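Udp-n-acetylglucosamine pyrophosphorylase (Trypanosoma brucei, PDB 4BQH) probably catalyses the formation of UDP-N-acetylglucosamine and diphosphate from UTP and N-acetyl-alpha-D-glucosamine 1-phosphate. Local coordinates at residues T125-D130 and G134-D139; I273-I278 and Y296-E301; F409-D414 and S420-I425; V437-A440 and A444-T447. All blocks are in the same frame, centred on the assembly; numbering follows the deposited sequence.

Overall arrangement
The four contacts form two touching pairs on opposite sides of the chain's centre. Interaction 1 folds the signature loop and the residues after it together, interaction 4 folds the loop before helix 448-471, and the two loops touch where R126 and L127 lie against 438-440. Interactions 2 and 3, centres 12 Å apart, both reach the central mixed sheet and are tied by a salt bridge from E300 to R424. Interaction 1 lies at the surface and is wholly apolar; the other three are partly buried. Interaction 2 packs a tyrosine on a helix, interaction 3 adds a carboxylate-to-backbone bond to apolar packing, and interaction 4 rests mainly on backbone bonds.

Interaction 1 of 4, residues T125-D130 and G134-D139; sequences TRLGFD and GFFTCD
Within the glycine-rich signature loop of the UDP-sugar pyrophosphorylases, which runs G-G-x-G-T-R-L-G and on to P-K, L127 and F129 pack against F135 and F136 just after the motif lysine K133. The main touch is a CH-pi contact. L127 sends CD1 over one face of the F136 ring, 3.8 Å from its centroid and only 13° off the ring normal, so the methyl sits almost directly above the middle of the ring. F136 reaches this place with CG anti to its backbone N (chi1 -176°), which swings the ring out beneath the leucine. F129 comes to the same ring in its plane, at the edge, with CD2 3.9 Å from F136 CD1. F129 CE2 also lies 3.8 Å from F135 CB, and the F135 ring turns away to stack on F191. F129 was modelled in two conformers, so its contacts are established only for the one described. On the 125-130 side the chain makes a 3-10 turn, with G128 N bonded to T125 O at 3.0 Å, then passes through G128 at positive phi. V437 touches both L127 and F136, and P448 of helix 448-471 touches F136. Such apolar packing of leucine and phenylalanine on the residues after the P-K pair belongs to the signature loop of a UDPGP-family pyrophosphorylase.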
# COMPACT_ATOMS: atom_id res chain seq x y z
N THR A 125 4.16 -15.06 7.80
CA THR A 125 3.85 -16.34 8.47
C THR A 125 2.93 -17.29 7.67
O THR A 125 3.15 -18.50 7.67
CB THR A 125 3.32 -16.14 9.92
OG1 THR A 125 3.23 -17.41 10.57
CG2 THR A 125 1.95 -15.48 9.93
N ARG A 126 1.92 -16.73 7.00
CA ARG A 126 1.01 -17.51 6.14
C ARG A 126 1.75 -18.14 4.96
O ARG A 126 1.33 -19.18 4.46
CB ARG A 126 -0.14 -16.66 5.63
CG ARG A 126 -1.08 -16.15 6.70
CD ARG A 126 -2.23 -15.37 6.06
NE ARG A 126 -2.98 -16.22 5.14
CZ ARG A 126 -3.93 -17.08 5.52
NH1 ARG A 126 -4.25 -17.20 6.81
NH2 ARG A 126 -4.56 -17.81 4.62
N LEU A 127 2.82 -17.48 4.51
CA LEU A 127 3.67 -17.99 3.44
C LEU A 127 4.69 -19.00 3.96
O LEU A 127 5.52 -19.48 3.19
CB LEU A 127 4.41 -16.83 2.75
CG LEU A 127 3.58 -15.66 2.24
CD1 LEU A 127 4.49 -14.53 1.77
CD2 LEU A 127 2.63 -16.10 1.13
N GLY A 128 4.63 -19.32 5.25
CA GLY A 128 5.62 -20.18 5.91
C GLY A 128 6.93 -19.49 6.22
O GLY A 128 7.97 -20.14 6.33
N PHE A 129 6.90 -18.16 6.36
CA PHE A 129 8.10 -17.34 6.50
C PHE A 129 7.94 -16.35 7.67
O PHE A 129 7.29 -15.31 7.49
CB PHE A 129 8.34 -16.60 5.17
CG PHE A 129 9.71 -15.99 5.03
CD1 PHE A 129 10.84 -16.71 5.36
CD2 PHE A 129 9.86 -14.71 4.51
CE1 PHE A 129 12.10 -16.15 5.22
CE2 PHE A 129 11.11 -14.15 4.36
CZ PHE A 129 12.23 -14.87 4.71
N ASP A 130 8.54 -16.66 8.82
CA ASP A 130 8.39 -15.87 10.05
C ASP A 130 9.29 -14.64 10.13
O ASP A 130 9.97 -14.40 11.14
CB ASP A 130 8.54 -16.76 11.29
CG ASP A 130 7.28 -17.60 11.57
OD1 ASP A 130 6.75 -18.23 10.64
OD2 ASP A 130 6.84 -17.62 12.74
N GLY A 134 8.07 -8.06 3.54
CA GLY A 134 8.97 -7.42 2.58
C GLY A 134 10.27 -8.17 2.35
O GLY A 134 10.94 -7.97 1.34
N PHE A 135 10.63 -9.04 3.29
CA PHE A 135 11.85 -9.86 3.16
C PHE A 135 11.63 -11.01 2.17
O PHE A 135 12.60 -11.62 1.67
CB PHE A 135 12.26 -10.50 4.51
CG PHE A 135 12.77 -9.55 5.57
CD1 PHE A 135 12.28 -8.26 5.71
CD2 PHE A 135 13.71 -9.99 6.50
CE1 PHE A 135 12.73 -7.43 6.71
CE2 PHE A 135 14.18 -9.16 7.50
CZ PHE A 135 13.69 -7.87 7.61
N PHE A 136 10.36 -11.34 1.90
CA PHE A 136 10.01 -12.54 1.13
C PHE A 136 10.56 -12.52 -0.29
O PHE A 136 10.47 -11.50 -1.00
CB PHE A 136 8.49 -12.75 1.10
CG PHE A 136 8.05 -14.02 0.41
CD1 PHE A 136 8.09 -15.24 1.09
CD2 PHE A 136 7.59 -14.00 -0.90
CE1 PHE A 136 7.70 -16.41 0.46
CE2 PHE A 136 7.19 -15.17 -1.53
CZ PHE A 136 7.24 -16.38 -0.84
N THR A 137 11.13 -13.66 -0.71
CA THR A 137 11.68 -13.84 -2.06
C THR A 137 10.84 -14.88 -2.79
O THR A 137 10.74 -16.03 -2.36
CB THR A 137 13.17 -14.27 -2.00
OG1 THR A 137 13.91 -13.24 -1.33
CG2 THR A 137 13.75 -14.48 -3.38
N CYS A 138 10.21 -14.46 -3.88
CA CYS A 138 9.40 -15.39 -4.68
C CYS A 138 10.27 -16.39 -5.43
O CYS A 138 11.22 -16.01 -6.11
CB CYS A 138 8.56 -14.62 -5.69
SG CYS A 138 7.24 -13.64 -4.98
N ASP A 139 9.92 -17.68 -5.31
CA ASP A 139 10.47 -18.71 -6.18
C ASP A 139 9.88 -18.54 -7.56
O ASP A 139 8.79 -17.98 -7.73
CB ASP A 139 10.08 -20.09 -5.66
CG ASP A 139 10.63 -20.37 -4.28
OD1 ASP A 139 11.74 -19.90 -3.96
OD2 ASP A 139 9.93 -21.06 -3.52

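Interaction 2 of 4, residues I273-I278 and Y296-E301; sequences IAYVQI and YAIEEE
A297 opens the contact on helix 291-300: its CB points to the sheet and meets CE1 of Y275 at 4.1 Å, coming obliquely to the ring. The carbonyl oxygen of A297 also faces the tyrosine through a water, which lies in the ring plane 2.7 Å from Y275 OH and donates a weak, long bond of 3.5 Å to A297 O. I298, next along, carries the tightest touch. Its CG1, anti to the carbonyl carbon (chi1 -71°), stands 3.6 Å from Y275 CE2 and 3.5 Å from Y275 OH, so the methylene packs against the phenol end of the ring. Strand 275-280, helix 291-300 and strand 304-309 form a beta-alpha-beta crossover of the GT-A fold, its two parallel strands separated in the sheet by antiparallel strand 359-363; L361 of that strand touches both Y275 and A297, while V104 and A108 of helix 95-110 reach I298. E300 N is bonded to Y296 O at 2.9 Å, and the E300 carboxylate forms a salt bridge with R424. E301 then takes positive phi and ends the helix in a Schellman motif.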
# COMPACT_ATOMS: atom_id res chain seq x y z
N ILE A 273 6.86 17.63 -0.20
CA ILE A 273 6.00 16.53 -0.68
C ILE A 273 4.57 17.05 -0.88
O ILE A 273 4.00 17.70 -0.00
CB ILE A 273 5.99 15.35 0.31
CG1 ILE A 273 7.37 14.71 0.42
CG2 ILE A 273 4.90 14.32 -0.04
CD1 ILE A 273 7.86 14.09 -0.88
N ALA A 274 4.01 16.75 -2.05
CA ALA A 274 2.65 17.13 -2.39
C ALA A 274 1.70 15.94 -2.37
O ALA A 274 0.51 16.12 -2.07
CB ALA A 274 2.60 17.78 -3.77
N TYR A 275 2.18 14.76 -2.73
CA TYR A 275 1.33 13.55 -2.76
C TYR A 275 2.04 12.36 -2.16
O TYR A 275 3.25 12.22 -2.31
CB TYR A 275 0.93 13.16 -4.19
CG TYR A 275 0.15 14.26 -4.87
CD1 TYR A 275 -1.23 14.37 -4.72
CD2 TYR A 275 0.84 15.21 -5.62
CE1 TYR A 275 -1.93 15.41 -5.36
CE2 TYR A 275 0.17 16.26 -6.23
CZ TYR A 275 -1.20 16.35 -6.11
OH TYR A 275 -1.82 17.42 -6.75
N VAL A 276 1.26 11.49 -1.52
CA VAL A 276 1.75 10.26 -0.93
C VAL A 276 0.99 9.12 -1.61
O VAL A 276 -0.25 9.06 -1.52
CB VAL A 276 1.47 10.23 0.60
CG1 VAL A 276 2.02 8.94 1.22
CG2 VAL A 276 2.10 11.42 1.31
N GLN A 277 1.72 8.25 -2.31
CA GLN A 277 1.11 7.04 -2.86
C GLN A 277 1.25 5.94 -1.82
O GLN A 277 2.31 5.80 -1.22
CB GLN A 277 1.82 6.63 -4.14
CG GLN A 277 1.15 5.40 -4.77
CD GLN A 277 1.82 4.95 -6.08
OE1 GLN A 277 2.77 5.56 -6.54
NE2 GLN A 277 1.33 3.86 -6.66
N ILE A 278 0.17 5.19 -1.58
CA ILE A 278 0.18 4.20 -0.50
C ILE A 278 -0.08 2.84 -1.10
O ILE A 278 -0.99 2.67 -1.91
CB ILE A 278 -0.91 4.51 0.56
CG1 ILE A 278 -0.65 5.90 1.15
CG2 ILE A 278 -0.90 3.45 1.67
CD1 ILE A 278 -1.86 6.54 1.75
N TYR A 296 -2.81 12.13 -13.16
CA TYR A 296 -4.27 12.19 -13.02
C TYR A 296 -4.67 12.96 -11.76
O TYR A 296 -5.57 13.82 -11.81
CB TYR A 296 -4.82 10.75 -12.96
CG TYR A 296 -6.33 10.62 -12.90
CD1 TYR A 296 -7.17 11.23 -13.86
CD2 TYR A 296 -6.91 9.81 -11.93
CE1 TYR A 296 -8.56 11.05 -13.80
CE2 TYR A 296 -8.29 9.64 -11.85
CZ TYR A 296 -9.10 10.25 -12.77
OH TYR A 296 -10.45 10.01 -12.64
N ALA A 297 -4.02 12.69 -10.63
CA ALA A 297 -4.36 13.43 -9.42
C ALA A 297 -4.14 14.93 -9.61
O ALA A 297 -4.96 15.74 -9.21
CB ALA A 297 -3.55 12.93 -8.23
N ILE A 298 -3.02 15.27 -10.24
CA ILE A 298 -2.65 16.68 -10.41
C ILE A 298 -3.64 17.39 -11.34
O ILE A 298 -4.15 18.48 -11.00
CB ILE A 298 -1.21 16.81 -10.92
CG1 ILE A 298 -0.25 16.44 -9.77
CG2 ILE A 298 -0.93 18.25 -11.38
CD1 ILE A 298 1.19 16.22 -10.18
N GLU A 299 -3.92 16.78 -12.49
CA GLU A 299 -4.78 17.41 -13.50
C GLU A 299 -6.23 17.48 -13.04
O GLU A 299 -6.95 18.44 -13.39
CB GLU A 299 -4.62 16.71 -14.87
CG GLU A 299 -3.22 16.92 -15.48
CD GLU A 299 -2.88 18.39 -15.80
OE1 GLU A 299 -3.77 19.16 -16.19
OE2 GLU A 299 -1.72 18.79 -15.63
N GLU A 300 -6.65 16.54 -12.18
CA GLU A 300 -8.02 16.54 -11.61
C GLU A 300 -8.17 17.45 -10.38
O GLU A 300 -9.30 17.72 -9.94
CB GLU A 300 -8.47 15.11 -11.23
CG GLU A 300 -8.61 14.19 -12.45
CD GLU A 300 -9.74 14.59 -13.42
OE1 GLU A 300 -10.82 15.04 -12.97
OE2 GLU A 300 -9.56 14.43 -14.64
N GLU A 301 -7.05 17.94 -9.86
CA GLU A 301 -6.98 18.65 -8.59
C GLU A 301 -7.61 17.78 -7.48
O GLU A 301 -8.33 18.28 -6.61
CB GLU A 301 -7.64 20.05 -8.68
CG GLU A 301 -7.01 20.95 -9.74
CD GLU A 301 -7.84 22.18 -10.02
OE1 GLU A 301 -7.74 23.15 -9.25
OE2 GLU A 301 -8.60 22.16 -11.01
O HOH W 1 -4.45 17.79 -6.47

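Interaction 3 of 4, residues F409-D414 and S420-I425; sequences FVDECD and SGAFRI
A 3-10 turn, 410-413, lies beside the chain entering strand 423-427, and comes nearest at D411 and A422, whose CA atoms are 5.8 Å apart. D411 OD1 accepts the backbone N-H of A422 at 2.7 Å, on its syn lone pair; the bond is short but bent, with 135° at the hydrogen. CG of D411 stands anti to the carbonyl carbon (chi1 -70°), which brings the carboxylate across to the peptide after G421, where positive phi turns the chain. The methyl of A422 meets two carboxylates, from directions about at right angles: its CB is 3.4 Å from D411 OD1 and 3.6 Å from D414 OD2; the other oxygen of D414 is held by H303. V410 sets one methyl on A422 and the other on F423, at the start of the strand: CG2 reaches A422 O at 3.6 Å, and CG1, placed between the backbone N and the carbonyl carbon (chi1 65°), meets CB of F423 at 4.0 Å. The V410 and F423 side chains cross at about a right angle. Strand 423-427 runs parallel to strand 304-309 in the mixed sheet of the GT-A fold, so the turn covers the strand's entry beside V304, which touches both V410 and F423. The ring of F423 leads away from the turn and stacks on W328.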
# COMPACT_ATOMS: atom_id res chain seq x y z
N PHE A 409 -14.18 12.60 4.26
CA PHE A 409 -13.70 13.94 4.61
C PHE A 409 -13.00 14.68 3.48
O PHE A 409 -12.58 15.84 3.67
CB PHE A 409 -12.77 13.88 5.84
CG PHE A 409 -13.43 13.28 7.04
CD1 PHE A 409 -14.47 13.95 7.68
CD2 PHE A 409 -13.02 12.04 7.52
CE1 PHE A 409 -15.10 13.39 8.80
CE2 PHE A 409 -13.64 11.45 8.62
CZ PHE A 409 -14.68 12.14 9.27
N VAL A 410 -12.88 14.03 2.32
CA VAL A 410 -11.99 14.53 1.26
C VAL A 410 -12.29 15.97 0.81
O VAL A 410 -11.37 16.74 0.57
CB VAL A 410 -11.97 13.59 0.05
CG1 VAL A 410 -13.36 13.55 -0.63
CG2 VAL A 410 -10.86 13.97 -0.93
N ASP A 411 -13.56 16.34 0.72
CA ASP A 411 -13.83 17.67 0.17
C ASP A 411 -13.65 18.79 1.18
O ASP A 411 -13.67 19.98 0.81
CB ASP A 411 -15.21 17.69 -0.50
CG ASP A 411 -15.22 16.88 -1.78
OD1 ASP A 411 -14.27 17.03 -2.58
OD2 ASP A 411 -16.15 16.09 -1.99
N GLU A 412 -13.46 18.43 2.44
CA GLU A 412 -13.15 19.43 3.48
C GLU A 412 -11.77 20.06 3.28
O GLU A 412 -11.45 21.07 3.91
CB GLU A 412 -13.26 18.79 4.86
CG GLU A 412 -14.67 18.30 5.11
CD GLU A 412 -14.85 17.69 6.47
OE1 GLU A 412 -13.92 17.77 7.28
OE2 GLU A 412 -15.94 17.14 6.73
N CYS A 413 -10.98 19.49 2.36
CA CYS A 413 -9.66 20.03 2.06
C CYS A 413 -9.73 21.30 1.20
O CYS A 413 -8.73 22.01 1.09
CB CYS A 413 -8.82 18.99 1.31
SG CYS A 413 -8.45 17.52 2.30
N ASP A 414 -10.86 21.53 0.53
CA ASP A 414 -10.98 22.70 -0.34
C ASP A 414 -11.98 23.71 0.23
O ASP A 414 -13.01 23.32 0.76
CB ASP A 414 -11.39 22.30 -1.77
CG ASP A 414 -10.32 21.47 -2.48
OD1 ASP A 414 -9.12 21.81 -2.38
OD2 ASP A 414 -10.70 20.47 -3.13
N SER A 420 -17.06 19.51 -8.79
CA SER A 420 -16.90 18.13 -9.25
C SER A 420 -16.22 17.25 -8.19
O SER A 420 -15.97 16.06 -8.44
CB SER A 420 -16.14 18.10 -10.59
OG SER A 420 -14.83 18.60 -10.42
N GLY A 421 -15.96 17.82 -7.02
CA GLY A 421 -15.36 17.05 -5.91
C GLY A 421 -13.86 16.79 -6.08
O GLY A 421 -13.29 17.01 -7.17
N ALA A 422 -13.23 16.32 -5.01
CA ALA A 422 -11.77 16.12 -4.99
C ALA A 422 -11.42 14.65 -4.77
O ALA A 422 -10.28 14.32 -4.42
CB ALA A 422 -11.14 17.02 -3.92
N PHE A 423 -12.41 13.78 -5.00
CA PHE A 423 -12.22 12.31 -5.01
C PHE A 423 -12.32 11.74 -6.43
O PHE A 423 -13.27 12.03 -7.16
CB PHE A 423 -13.27 11.65 -4.10
CG PHE A 423 -13.14 10.14 -4.03
CD1 PHE A 423 -12.33 9.55 -3.06
CD2 PHE A 423 -13.82 9.32 -4.92
CE1 PHE A 423 -12.22 8.17 -2.97
CE2 PHE A 423 -13.72 7.93 -4.84
CZ PHE A 423 -12.91 7.36 -3.86
N ARG A 424 -11.32 10.96 -6.84
CA ARG A 424 -11.35 10.34 -8.16
C ARG A 424 -11.05 8.85 -8.10
O ARG A 424 -10.32 8.37 -7.22
CB ARG A 424 -10.35 11.02 -9.10
CG ARG A 424 -10.60 12.51 -9.37
CD ARG A 424 -11.81 12.65 -10.28
NE ARG A 424 -12.11 14.05 -10.61
CZ ARG A 424 -12.96 14.83 -9.94
NH1 ARG A 424 -13.59 14.38 -8.85
NH2 ARG A 424 -13.15 16.09 -10.35
N ILE A 425 -11.62 8.13 -9.05
CA ILE A 425 -11.37 6.69 -9.24
C ILE A 425 -10.59 6.52 -10.53
O ILE A 425 -10.93 7.14 -11.56
CB ILE A 425 -12.70 5.94 -9.39
CG1 ILE A 425 -13.41 5.88 -8.02
CG2 ILE A 425 -12.46 4.53 -9.97
CD1 ILE A 425 -14.87 5.45 -8.08

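Interaction 4 of 4, residues V437-A440 and A444-T447; sequences VKNA and ASDT
The side-chain amide of N439 and the carboxylate of D446 lie nearly parallel, their planes 16° apart, but they are offset and do not stack: their CG atoms are 5.6 Å apart. K438 runs alongside D446, pointing the same way, and sets CD to one side of the carboxylate plane, 3.6 Å from OD2. Its amine leads away, with NZ 5.3 Å from D446 OD2, too far for a salt bridge. The N439 amide is probably turned over in the model, and its end lies near the backbone oxygen of S445. The firm links are between backbones. D446 O accepts from two successive peptides, K438 N and N439 N, each at 2.9 Å and each nearly straight, at 166°. K438 N is tilted only modestly from the carbonyl plane, whereas N439 N stands well above it. D446 has positive phi, and its carbonyl points to the peptides of K438 and N439. Further on, T447 CA makes a CA-H...O contact of 3.3 Å with N439 O, and its CG2 lies 3.6 Å from A440 O. T447 is the N-cap of helix 448-471; OG1, held between the backbone N and the carbonyl carbon (chi1 69°), accepts from D450 N. V437 packs on P448 and A451 of that helix. With the carbonyl of D446, the residue before the cap, taking two N-H groups, the loop is fixed to the helix start chiefly by its backbone, and the lysine and aspartate probably add only a weak electrostatic attraction.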
# COMPACT_ATOMS: atom_id res chain seq x y z
N VAL A 437 0.59 -11.27 -2.68
CA VAL A 437 1.23 -12.49 -2.21
C VAL A 437 0.84 -12.67 -0.75
O VAL A 437 1.39 -12.01 0.14
CB VAL A 437 2.75 -12.43 -2.37
CG1 VAL A 437 3.36 -13.75 -1.95
CG2 VAL A 437 3.13 -12.09 -3.83
N LYS A 438 -0.13 -13.55 -0.51
CA LYS A 438 -0.78 -13.64 0.79
C LYS A 438 -0.85 -15.06 1.34
O LYS A 438 -0.80 -15.24 2.55
CB LYS A 438 -2.20 -13.08 0.72
CG LYS A 438 -2.32 -11.60 0.35
CD LYS A 438 -3.78 -11.20 0.17
CE LYS A 438 -4.56 -11.27 1.48
NZ LYS A 438 -4.88 -9.91 2.00
N ASN A 439 -0.98 -16.05 0.46
CA ASN A 439 -1.19 -17.45 0.91
C ASN A 439 -0.09 -18.35 0.43
O ASN A 439 0.41 -18.16 -0.67
CB ASN A 439 -2.51 -17.98 0.36
CG ASN A 439 -3.69 -17.16 0.81
OD1 ASN A 439 -4.57 -16.83 0.01
ND2 ASN A 439 -3.73 -16.82 2.09
N ALA A 440 0.28 -19.35 1.24
CA ALA A 440 1.39 -20.23 0.86
C ALA A 440 1.09 -20.95 -0.45
O ALA A 440 -0.06 -21.25 -0.74
CB ALA A 440 1.67 -21.23 1.97
N ALA A 444 -5.58 -21.84 -2.73
CA ALA A 444 -6.54 -21.58 -3.81
C ALA A 444 -6.39 -20.25 -4.56
O ALA A 444 -6.88 -20.11 -5.68
CB ALA A 444 -7.96 -21.73 -3.30
N SER A 445 -5.70 -19.29 -3.96
CA SER A 445 -5.60 -17.96 -4.55
C SER A 445 -4.53 -17.15 -3.85
O SER A 445 -4.08 -17.52 -2.76
CB SER A 445 -6.93 -17.23 -4.41
OG SER A 445 -7.11 -16.81 -3.06
N ASP A 446 -4.13 -16.03 -4.47
CA ASP A 446 -3.18 -15.09 -3.87
C ASP A 446 -1.88 -15.75 -3.38
O ASP A 446 -1.33 -15.38 -2.34
CB ASP A 446 -3.82 -14.31 -2.70
CG ASP A 446 -4.99 -13.43 -3.13
OD1 ASP A 446 -5.19 -13.20 -4.35
OD2 ASP A 446 -5.73 -12.97 -2.23
N THR A 447 -1.38 -16.72 -4.14
CA THR A 447 -0.11 -17.37 -3.81
C THR A 447 1.06 -16.68 -4.56
O THR A 447 0.82 -15.95 -5.53
CB THR A 447 -0.11 -18.85 -4.23
OG1 THR A 447 -0.09 -18.91 -5.66
CG2 THR A 447 -1.35 -19.58 -3.70